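Local coordinates for protein Exo-poly-alpha-D-galacturonosidase (Thermotoga maritima, PDB 3JUR) that probably hydrolyses polygalacturonate as an exo-acting member of glycosyl hydrolase family 28, built as a right-handed parallel beta-helix and assembled as a tetramer, at residues Val164-Glu169 with Lys184-Arg189; Trp214-Val219 with Arg227-Ser232; Glu354-Asn359 with Val376-Leu381. All coordinates share one frame; numbering follows the deposited sequence.

Overall arrangement
From the N terminus, the chain first reaches interaction 1. Fourteen residues separate its segments, the first four still in helix 161-173. It folds the loop before strand 193-196 back on that helix, outside the beta-helix. Interaction 2 follows in the central part of the chain. It closes a short link of seven residues, within which strand 224-233 begins, and joins two walls across the interior. Interaction 3 does the same nearer the C terminus, with 16 residues between 354-359 and 376-381. The three contacts lie in series, and none nests in or crosses another. Interactions 2 and 3 have centres about 23 Å apart, and interactions 1 and 2 about 24 Å.

Interaction 1. Residues Val164-Glu169 with Lys184-Arg189; sequences VKKLKE and KGHYLR
Leu188 meets Val164 and Leu167 where a helix from an excursion of the beta-helix packs on an irregular loop. The segment 164-169 belongs to helix 161-173. The segment 184-189 runs toward strand 193-196. Val164 and Leu167 lie one helical turn apart, and each offers a methyl group to Leu188. Val164 CG2 touches Leu188 CD2 at 3.8 Å, the two side chains meeting at a slant. Leu167 CD2 makes a looser contact with the other branch, 4.5 Å from Leu188 CD1. Each methyl of Leu188 thus meets a different helix residue.

At the exposed side, Lys166 approaches His186. Its NZ lies at the ring edge, in the ring plane, 3.5 Å from His186 CE1. The two side chains cross at about a right angle. Lys166 bends at its third torsion (chi3 -72°), which turns the amino group out of line with the first part of the chain. No hydrogen bond joins the two segments.

The second shell explains how the loop is held. Asp163, just before the segment 164-169, accepts a hydrogen bond at OD2 from His186 ND1 and one at OD1 from Tyr187 N. One carboxylate thus grips both the imidazole and the loop backbone. It also forms a weak, long ion pair with Lys166, so its negative charge may ease the approach of the amino group to the ring. On the apolar side, Phe105 touches Val164, Leu167 and Leu188, and Leu110 touches both leucines. Strands 103-105 and 108-112 thus cover this cluster. Beneath that cover, Leu188 CD2 also comes within 4.0 Å of the backbone atom Val164 N.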
loop_
_atom_site.group_PDB
_atom_site.type_symbol
_atom_site.label_atom_id
_atom_site.label_comp_id
_atom_site.label_asym_id
_atom_site.label_seq_id
_atom_site.Cartn_x
_atom_site.Cartn_y
_atom_site.Cartn_z
ATOM N N VAL D 164 3.235 -45.486 -23.269
ATOM C CA VAL D 164 3.845 -44.150 -23.276
ATOM C C VAL D 164 5.367 -44.271 -23.306
ATOM O O VAL D 164 6.035 -43.583 -24.084
ATOM C CB VAL D 164 3.386 -43.285 -22.064
ATOM C CG1 VAL D 164 4.140 -41.956 -22.017
ATOM C CG2 VAL D 164 1.883 -43.033 -22.117
ATOM N N LYS D 165 5.896 -45.164 -22.471
ATOM C CA LYS D 165 7.323 -45.462 -22.410
ATOM C C LYS D 165 7.840 -45.945 -23.767
ATOM O O LYS D 165 8.849 -45.442 -24.262
ATOM C CB LYS D 165 7.584 -46.505 -21.318
ATOM C CG LYS D 165 9.031 -46.914 -21.133
ATOM C CD LYS D 165 9.135 -48.033 -20.108
ATOM C CE LYS D 165 10.545 -48.604 -20.022
ATOM N NZ LYS D 165 11.482 -47.635 -19.398
ATOM N N LYS D 166 7.129 -46.903 -24.364
ATOM C CA LYS D 166 7.490 -47.461 -25.675
ATOM C C LYS D 166 7.436 -46.422 -26.794
ATOM O O LYS D 166 8.357 -46.335 -27.607
ATOM C CB LYS D 166 6.603 -48.660 -26.031
ATOM C CG LYS D 166 6.958 -49.943 -25.284
ATOM C CD LYS D 166 6.338 -51.190 -25.924
ATOM C CE LYS D 166 4.826 -51.276 -25.704
ATOM N NZ LYS D 166 4.289 -52.577 -26.215
ATOM N N LEU D 167 6.358 -45.638 -26.821
ATOM C CA LEU D 167 6.178 -44.575 -27.814
ATOM C C LEU D 167 7.320 -43.549 -27.801
ATOM O O LEU D 167 7.795 -43.131 -28.862
ATOM C CB LEU D 167 4.816 -43.884 -27.628
ATOM C CG LEU D 167 4.430 -42.742 -28.578
ATOM C CD1 LEU D 167 4.331 -43.217 -30.021
ATOM C CD2 LEU D 167 3.128 -42.088 -28.145
ATOM N N LYS D 168 7.753 -43.149 -26.606
ATOM C CA LYS D 168 8.860 -42.197 -26.466
ATOM C C LYS D 168 10.160 -42.782 -27.014
ATOM O O LYS D 168 10.888 -42.114 -27.752
ATOM C CB LYS D 168 9.041 -41.775 -25.006
ATOM C CG LYS D 168 7.941 -40.853 -24.479
ATOM C CD LYS D 168 8.117 -40.598 -22.984
ATOM C CE LYS D 168 7.088 -39.603 -22.462
ATOM N NZ LYS D 168 6.950 -39.693 -20.979
ATOM N N GLU D 169 10.430 -44.037 -26.661
ATOM C CA GLU D 169 11.622 -44.742 -27.141
ATOM C C GLU D 169 11.665 -44.875 -28.662
ATOM O O GLU D 169 12.715 -44.673 -29.268
ATOM C CB GLU D 169 11.756 -46.103 -26.460
ATOM C CG GLU D 169 12.589 -46.044 -25.189
ATOM C CD GLU D 169 12.266 -47.155 -24.202
ATOM O OE1 GLU D 169 12.205 -48.335 -24.612
ATOM O OE2 GLU D 169 12.083 -46.840 -23.004
ATOM N N LYS D 184 -5.428 -51.721 -30.672
ATOM C CA LYS D 184 -5.823 -52.986 -30.036
ATOM C C LYS D 184 -4.675 -53.610 -29.241
ATOM O O LYS D 184 -3.575 -53.813 -29.769
ATOM C CB LYS D 184 -6.337 -53.975 -31.097
ATOM C CG LYS D 184 -7.174 -55.135 -30.568
ATOM C CD LYS D 184 -7.415 -56.170 -31.671
ATOM C CE LYS D 184 -8.639 -57.039 -31.400
ATOM N NZ LYS D 184 -8.433 -58.079 -30.356
ATOM N N GLY D 185 -4.944 -53.908 -27.972
ATOM C CA GLY D 185 -3.938 -54.478 -27.070
ATOM C C GLY D 185 -3.069 -53.422 -26.399
ATOM O O GLY D 185 -2.157 -53.750 -25.642
ATOM N N HIS D 186 -3.353 -52.157 -26.687
ATOM C CA HIS D 186 -2.622 -51.034 -26.098
ATOM C C HIS D 186 -3.588 -50.034 -25.484
ATOM O O HIS D 186 -4.781 -50.043 -25.797
ATOM C CB HIS D 186 -1.703 -50.383 -27.134
ATOM C CG HIS D 186 -0.709 -51.337 -27.712
ATOM N ND1 HIS D 186 0.545 -51.525 -27.171
ATOM C CD2 HIS D 186 -0.804 -52.202 -28.750
ATOM C CE1 HIS D 186 1.189 -52.448 -27.865
ATOM N NE2 HIS D 186 0.393 -52.873 -28.830
ATOM N N TYR D 187 -3.073 -49.178 -24.604
ATOM C CA TYR D 187 -3.939 -48.405 -23.713
ATOM C C TYR D 187 -3.726 -46.893 -23.782
ATOM O O TYR D 187 -3.665 -46.206 -22.756
ATOM C CB TYR D 187 -3.839 -48.962 -22.284
ATOM C CG TYR D 187 -4.233 -50.425 -22.218
ATOM C CD1 TYR D 187 -5.550 -50.801 -21.962
ATOM C CD2 TYR D 187 -3.290 -51.436 -22.445
ATOM C CE1 TYR D 187 -5.919 -52.148 -21.922
ATOM C CE2 TYR D 187 -3.650 -52.776 -22.412
ATOM C CZ TYR D 187 -4.964 -53.124 -22.147
ATOM O OH TYR D 187 -5.320 -54.444 -22.103
ATOM N N LEU D 188 -3.631 -46.389 -25.011
ATOM C CA LEU D 188 -3.522 -44.957 -25.268
ATOM C C LEU D 188 -4.859 -44.412 -25.777
ATOM O O LEU D 188 -5.276 -44.720 -26.903
ATOM C CB LEU D 188 -2.402 -44.679 -26.279
ATOM C CG LEU D 188 -1.007 -45.250 -25.971
ATOM C CD1 LEU D 188 -0.080 -45.070 -27.166
ATOM C CD2 LEU D 188 -0.405 -44.610 -24.715
ATOM N N ARG D 189 -5.526 -43.622 -24.934
ATOM C CA ARG D 189 -6.804 -42.979 -25.277
ATOM C C ARG D 189 -6.684 -42.046 -26.485
ATOM O O ARG D 189 -5.626 -41.465 -26.716
ATOM C CB ARG D 189 -7.335 -42.169 -24.097
ATOM C CG ARG D 189 -7.819 -42.986 -22.911
ATOM C CD ARG D 189 -7.912 -42.078 -21.694
ATOM N NE ARG D 189 -6.591 -41.668 -21.217
ATOM C CZ ARG D 189 -6.342 -40.547 -20.539
ATOM N NH1 ARG D 189 -7.319 -39.687 -20.254
ATOM N NH2 ARG D 189 -5.105 -40.279 -20.150
#

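Interaction 2. Residues Trp214-Val219 with Arg227-Ser232; sequences WCIHPV and RNIEIS. Unlike the reference sequence in segment 214-219: Ile216 (reference Val).
Ile216 and Ile229 meet tip to tip inside the beta-helix, where two walls of the parallel coil face each other across its core. The contacts between the segments are apolar. The tightest is between methyls: Ile216 CD1 lies 3.5 Å from Ile229 CD1, closer than usual for two carbons. Ile229 holds CG1 between its backbone N and carbonyl carbon (chi1 68°), and from there CD1 reaches Ile216. The second isoleucine contact is looser, with Ile216 CG1 4.4 Å from Ile231 CD1.

A sulfur contact lies beside it. Cys215 SG is 3.8 Å from Ile231 CG2, while Cys215 CB approaches Ile231 CD1 at 3.9 Å. Ile231 thus applies both of its branches to the cysteine.

Polar bonds are made through the backbone. Cys215 bonds in this way to Val193 and Asp239, and Ile216 to Gly240 and Asp242. These bonds tie 214-219 to neighbouring turns of the coil. Around the methyl contacts, Val203 touches Ile216 and Ile229, while Ile208 touches Ile216 and Ile231. Phe256 also packs on Ile231.

All four touching residues are buried, and no hydrogen bond crosses between the segments. The two walls are therefore probably held here by close fit and exclusion of water, while hydrogen bonding runs along the coil from turn to turn.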
loop_
_atom_site.group_PDB
_atom_site.type_symbol
_atom_site.label_atom_id
_atom_site.label_comp_id
_atom_site.label_asym_id
_atom_site.label_seq_id
_atom_site.Cartn_x
_atom_site.Cartn_y
_atom_site.Cartn_z
ATOM N N TRP D 214 -8.097 -35.294 -24.406
ATOM C CA TRP D 214 -8.149 -33.891 -24.870
ATOM C C TRP D 214 -9.409 -33.642 -25.698
ATOM O O TRP D 214 -9.792 -34.482 -26.527
ATOM C CB TRP D 214 -6.907 -33.498 -25.679
ATOM C CG TRP D 214 -5.577 -33.672 -24.976
ATOM C CD1 TRP D 214 -5.366 -34.061 -23.683
ATOM C CD2 TRP D 214 -4.280 -33.420 -25.534
ATOM N NE1 TRP D 214 -4.018 -34.080 -23.405
ATOM C CE2 TRP D 214 -3.329 -33.692 -24.525
ATOM C CE3 TRP D 214 -3.827 -33.000 -26.797
ATOM C CZ2 TRP D 214 -1.948 -33.554 -24.738
ATOM C CZ3 TRP D 214 -2.459 -32.854 -27.006
ATOM C CH2 TRP D 214 -1.534 -33.137 -25.983
ATOM N N CYS D 215 -10.052 -32.497 -25.474
ATOM C CA CYS D 215 -11.385 -32.255 -26.030
ATOM C C CYS D 215 -11.337 -31.756 -27.467
ATOM O O CYS D 215 -11.901 -32.392 -28.357
ATOM C CB CYS D 215 -12.217 -31.330 -25.137
ATOM S SG CYS D 215 -12.593 -32.025 -23.498
ATOM N N ILE D 216 -10.662 -30.634 -27.696
ATOM C CA ILE D 216 -10.496 -30.104 -29.051
ATOM C C ILE D 216 -9.019 -30.001 -29.421
ATOM O O ILE D 216 -8.264 -29.214 -28.826
ATOM C CB ILE D 216 -11.210 -28.760 -29.237
ATOM C CG1 ILE D 216 -12.714 -28.946 -28.989
ATOM C CG2 ILE D 216 -10.938 -28.211 -30.641
ATOM C CD1 ILE D 216 -13.560 -27.747 -29.334
ATOM N N HIS D 217 -8.622 -30.794 -30.413
ATOM C CA HIS D 217 -7.208 -30.996 -30.714
ATOM C C HIS D 217 -6.872 -30.765 -32.191
ATOM O O HIS D 217 -6.736 -31.723 -32.953
ATOM C CB HIS D 217 -6.778 -32.397 -30.236
ATOM C CG HIS D 217 -5.298 -32.633 -30.256
ATOM N ND1 HIS D 217 -4.748 -33.897 -30.221
ATOM C CD2 HIS D 217 -4.254 -31.772 -30.315
ATOM C CE1 HIS D 217 -3.432 -33.805 -30.256
ATOM N NE2 HIS D 217 -3.106 -32.524 -30.314
ATOM N N PRO D 218 -6.749 -29.482 -32.606
ATOM C CA PRO D 218 -6.264 -29.222 -33.958
ATOM C C PRO D 218 -4.751 -29.391 -34.015
ATOM O O PRO D 218 -4.034 -28.908 -33.124
ATOM C CB PRO D 218 -6.663 -27.762 -34.218
ATOM C CG PRO D 218 -6.835 -27.147 -32.879
ATOM C CD PRO D 218 -7.026 -28.235 -31.860
ATOM N N VAL D 219 -4.278 -30.079 -35.051
ATOM C CA VAL D 219 -2.863 -30.407 -35.192
ATOM C C VAL D 219 -2.400 -30.012 -36.583
ATOM O O VAL D 219 -3.045 -30.352 -37.577
ATOM C CB VAL D 219 -2.592 -31.926 -34.980
ATOM C CG1 VAL D 219 -1.095 -32.235 -35.055
ATOM C CG2 VAL D 219 -3.172 -32.414 -33.654
ATOM N N ARG D 227 -15.322 -20.916 -31.285
ATOM C CA ARG D 227 -16.062 -19.782 -30.772
ATOM C C ARG D 227 -17.403 -20.226 -30.207
ATOM O O ARG D 227 -18.047 -21.118 -30.760
ATOM C CB ARG D 227 -16.184 -18.728 -31.891
ATOM C CG ARG D 227 -17.563 -18.221 -32.214
ATOM C CD ARG D 227 -17.896 -18.443 -33.695
ATOM N NE ARG D 227 -17.186 -17.547 -34.609
ATOM C CZ ARG D 227 -17.513 -17.350 -35.889
ATOM N NH1 ARG D 227 -18.551 -17.976 -36.441
ATOM N NH2 ARG D 227 -16.800 -16.515 -36.624
ATOM N N ASN D 228 -17.794 -19.616 -29.091
ATOM C CA ASN D 228 -19.079 -19.883 -28.431
ATOM C C ASN D 228 -19.387 -21.360 -28.148
ATOM O O ASN D 228 -20.536 -21.794 -28.244
ATOM C CB ASN D 228 -20.241 -19.195 -29.175
ATOM C CG ASN D 228 -20.111 -17.681 -29.177
ATOM O OD1 ASN D 228 -19.632 -17.091 -30.152
ATOM N ND2 ASN D 228 -20.504 -17.043 -28.073
ATOM N N ILE D 229 -18.357 -22.116 -27.784
ATOM C CA ILE D 229 -18.541 -23.495 -27.342
ATOM C C ILE D 229 -18.436 -23.604 -25.819
ATOM O O ILE D 229 -17.911 -22.708 -25.154
ATOM C CB ILE D 229 -17.533 -24.472 -28.004
ATOM C CG1 ILE D 229 -16.108 -24.207 -27.515
ATOM C CG2 ILE D 229 -17.625 -24.413 -29.525
ATOM C CD1 ILE D 229 -15.278 -25.443 -27.407
ATOM N N GLU D 230 -18.956 -24.699 -25.272
ATOM C CA GLU D 230 -18.748 -25.006 -23.873
ATOM C C GLU D 230 -18.071 -26.356 -23.696
ATOM O O GLU D 230 -18.560 -27.368 -24.201
ATOM C CB GLU D 230 -20.054 -24.971 -23.082
ATOM C CG GLU D 230 -19.812 -25.205 -21.587
ATOM C CD GLU D 230 -21.068 -25.248 -20.741
ATOM O OE1 GLU D 230 -22.171 -24.979 -21.261
ATOM O OE2 GLU D 230 -20.940 -25.538 -19.535
ATOM N N ILE D 231 -16.941 -26.352 -22.990
ATOM C CA ILE D 231 -16.300 -27.578 -22.531
ATOM C C ILE D 231 -16.666 -27.791 -21.072
ATOM O O ILE D 231 -16.468 -26.900 -20.233
ATOM C CB ILE D 231 -14.748 -27.515 -22.617
ATOM C CG1 ILE D 231 -14.265 -27.151 -24.031
ATOM C CG2 ILE D 231 -14.124 -28.830 -22.120
ATOM C CD1 ILE D 231 -14.524 -28.190 -25.062
ATOM N N SER D 232 -17.185 -28.977 -20.776
ATOM C CA SER D 232 -17.493 -29.373 -19.413
ATOM C C SER D 232 -17.138 -30.847 -19.225
ATOM O O SER D 232 -17.976 -31.727 -19.414
ATOM C CB SER D 232 -18.965 -29.121 -19.107
ATOM O OG SER D 232 -19.272 -29.527 -17.791
#

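Interaction 3. Residues Glu354-Asn359 with Val376-Leu381; sequences EVIRIN and VFVKNL
Leu381 lies against both Val355 and Ile356, so one leucine methyl serves two neighbours at a corner of the beta-helix. Leu381 CD2 is 3.9 Å from Val355 CG1 and equally 3.9 Å from Ile356 CD1. The approaches differ. Val355 and Leu381 are inclined to each other, whereas Ile356 and Leu381 pass side by side in opposite directions. The leucine extends with CG anti to its backbone N (chi1 167°), which carries its branched end across to the other wall.

Ile356 has a second partner. Its CD1 meets Val378 CG2 tip to tip at 4.1 Å. The delta methyl of Ile356 therefore touches both Leu381 and Val378. Ile356 CG1 sits anti to the carbonyl carbon (chi1 -64°), and CD1 continues toward the opposite wall. The contact is wholly apolar and buried.

Away from this apolar side, Arg357 NH2 forms a salt bridge with Glu354 OE1 at 3.3 Å, with weak hydrogen-bond geometry. Glu354 is also held by Arg324 and Arg391.

The chain turns a corner at Val355 and Ile356, and strand 357-359 follows. That strand lies between the parallel strands 327-329 and 388-393. Strand 372-379 lies between 337-349 and 400-406, also in parallel. Leu326 reaches Val376 and Val378 from the preceding turn, Phe343 of strand 337-349 packs on Leu381, and Ile403 of strand 400-406 touches Ile358 and Val376.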
loop_
_atom_site.group_PDB
_atom_site.type_symbol
_atom_site.label_atom_id
_atom_site.label_comp_id
_atom_site.label_asym_id
_atom_site.label_seq_id
_atom_site.Cartn_x
_atom_site.Cartn_y
_atom_site.Cartn_z
ATOM N N GLU D 354 -0.738 -21.077 -8.402
ATOM C CA GLU D 354 0.087 -19.936 -8.791
ATOM C C GLU D 354 -0.642 -19.110 -9.828
ATOM O O GLU D 354 -1.174 -19.660 -10.782
ATOM C CB GLU D 354 1.449 -20.373 -9.364
ATOM C CG GLU D 354 2.284 -21.281 -8.471
ATOM C CD GLU D 354 2.135 -22.764 -8.808
ATOM O OE1 GLU D 354 1.660 -23.098 -9.920
ATOM O OE2 GLU D 354 2.517 -23.596 -7.961
ATOM N N VAL D 355 -0.660 -17.791 -9.654
ATOM C CA VAL D 355 -1.306 -16.926 -10.624
ATOM C C VAL D 355 -0.513 -16.949 -11.930
ATOM O O VAL D 355 -1.077 -17.135 -13.009
ATOM C CB VAL D 355 -1.467 -15.471 -10.108
ATOM C CG1 VAL D 355 -2.121 -14.596 -11.181
ATOM C CG2 VAL D 355 -2.275 -15.428 -8.810
ATOM N N ILE D 356 0.801 -16.768 -11.812
ATOM C CA ILE D 356 1.729 -16.815 -12.940
ATOM C C ILE D 356 2.820 -17.851 -12.629
ATOM O O ILE D 356 3.517 -17.747 -11.622
ATOM C CB ILE D 356 2.359 -15.426 -13.220
ATOM C CG1 ILE D 356 1.276 -14.416 -13.641
ATOM C CG2 ILE D 356 3.444 -15.522 -14.288
ATOM C CD1 ILE D 356 1.690 -12.956 -13.434
ATOM N N ARG D 357 2.944 -18.848 -13.502
ATOM C CA ARG D 357 3.888 -19.930 -13.317
ATOM C C ARG D 357 4.748 -20.125 -14.557
ATOM O O ARG D 357 4.228 -20.333 -15.652
ATOM C CB ARG D 357 3.151 -21.242 -12.998
ATOM C CG ARG D 357 4.078 -22.447 -12.811
ATOM C CD ARG D 357 4.663 -22.439 -11.421
ATOM N NE ARG D 357 5.655 -23.487 -11.179
ATOM C CZ ARG D 357 5.385 -24.741 -10.824
ATOM N NH1 ARG D 357 6.383 -25.589 -10.617
ATOM N NH2 ARG D 357 4.135 -25.161 -10.687
ATOM N N ILE D 358 6.062 -20.061 -14.380
ATOM C CA ILE D 358 6.991 -20.438 -15.446
ATOM C C ILE D 358 7.961 -21.455 -14.876
ATOM O O ILE D 358 8.670 -21.175 -13.899
ATOM C CB ILE D 358 7.740 -19.230 -16.057
ATOM C CG1 ILE D 358 6.740 -18.171 -16.535
ATOM C CG2 ILE D 358 8.649 -19.690 -17.222
ATOM C CD1 ILE D 358 7.384 -16.911 -17.096
ATOM N N ASN D 359 7.957 -22.646 -15.465
ATOM C CA ASN D 359 8.708 -23.785 -14.932
ATOM C C ASN D 359 9.545 -24.471 -16.011
ATOM O O ASN D 359 8.996 -24.973 -17.012
ATOM C CB ASN D 359 7.739 -24.785 -14.288
ATOM C CG ASN D 359 8.451 -25.939 -13.599
ATOM O OD1 ASN D 359 9.663 -25.891 -13.357
ATOM N ND2 ASN D 359 7.698 -26.987 -13.281
ATOM N N VAL D 376 7.879 -12.693 -22.173
ATOM C CA VAL D 376 6.521 -12.950 -21.721
ATOM C C VAL D 376 6.034 -11.667 -21.056
ATOM O O VAL D 376 6.724 -11.093 -20.197
ATOM C CB VAL D 376 6.446 -14.156 -20.737
ATOM C CG1 VAL D 376 4.990 -14.450 -20.332
ATOM C CG2 VAL D 376 7.085 -15.405 -21.355
ATOM N N PHE D 377 4.857 -11.211 -21.479
ATOM C CA PHE D 377 4.333 -9.915 -21.070
ATOM C C PHE D 377 2.944 -10.048 -20.458
ATOM O O PHE D 377 2.005 -10.553 -21.091
ATOM C CB PHE D 377 4.337 -8.936 -22.260
ATOM C CG PHE D 377 5.661 -8.868 -22.972
ATOM C CD1 PHE D 377 6.700 -8.089 -22.467
ATOM C CD2 PHE D 377 5.884 -9.610 -24.130
ATOM C CE1 PHE D 377 7.943 -8.044 -23.114
ATOM C CE2 PHE D 377 7.119 -9.570 -24.786
ATOM C CZ PHE D 377 8.150 -8.784 -24.273
ATOM N N VAL D 378 2.845 -9.627 -19.200
ATOM C CA VAL D 378 1.592 -9.603 -18.480
ATOM C C VAL D 378 1.278 -8.129 -18.266
ATOM O O VAL D 378 2.078 -7.376 -17.695
ATOM C CB VAL D 378 1.671 -10.353 -17.122
ATOM C CG1 VAL D 378 0.354 -10.215 -16.351
ATOM C CG2 VAL D 378 1.997 -11.830 -17.321
ATOM N N LYS D 379 0.124 -7.697 -18.748
ATOM C CA LYS D 379 -0.248 -6.303 -18.585
ATOM C C LYS D 379 -1.716 -6.211 -18.232
ATOM O O LYS D 379 -2.558 -6.894 -18.838
ATOM C CB LYS D 379 0.084 -5.510 -19.855
ATOM C CG LYS D 379 -0.681 -4.211 -20.014
ATOM C CD LYS D 379 0.186 -3.006 -19.856
ATOM C CE LYS D 379 0.862 -2.654 -21.155
ATOM N NZ LYS D 379 1.422 -1.276 -21.109
ATOM N N ASN D 380 -2.021 -5.363 -17.256
ATOM C CA ASN D 380 -3.404 -5.152 -16.800
ATOM C C ASN D 380 -4.084 -6.438 -16.330
ATOM O O ASN D 380 -5.232 -6.716 -16.683
ATOM C CB ASN D 380 -4.248 -4.431 -17.868
ATOM C CG ASN D 380 -5.513 -3.808 -17.297
ATOM O OD1 ASN D 380 -5.527 -3.346 -16.155
ATOM N ND2 ASN D 380 -6.585 -3.794 -18.092
ATOM N N LEU D 381 -3.353 -7.224 -15.539
ATOM C CA LEU D 381 -3.927 -8.387 -14.871
ATOM C C LEU D 381 -4.492 -7.962 -13.527
ATOM O O LEU D 381 -3.863 -7.206 -12.776
ATOM C CB LEU D 381 -2.883 -9.504 -14.698
ATOM C CG LEU D 381 -3.179 -10.700 -13.767
ATOM C CD1 LEU D 381 -4.338 -11.557 -14.300
ATOM C CD2 LEU D 381 -1.927 -11.544 -13.568
#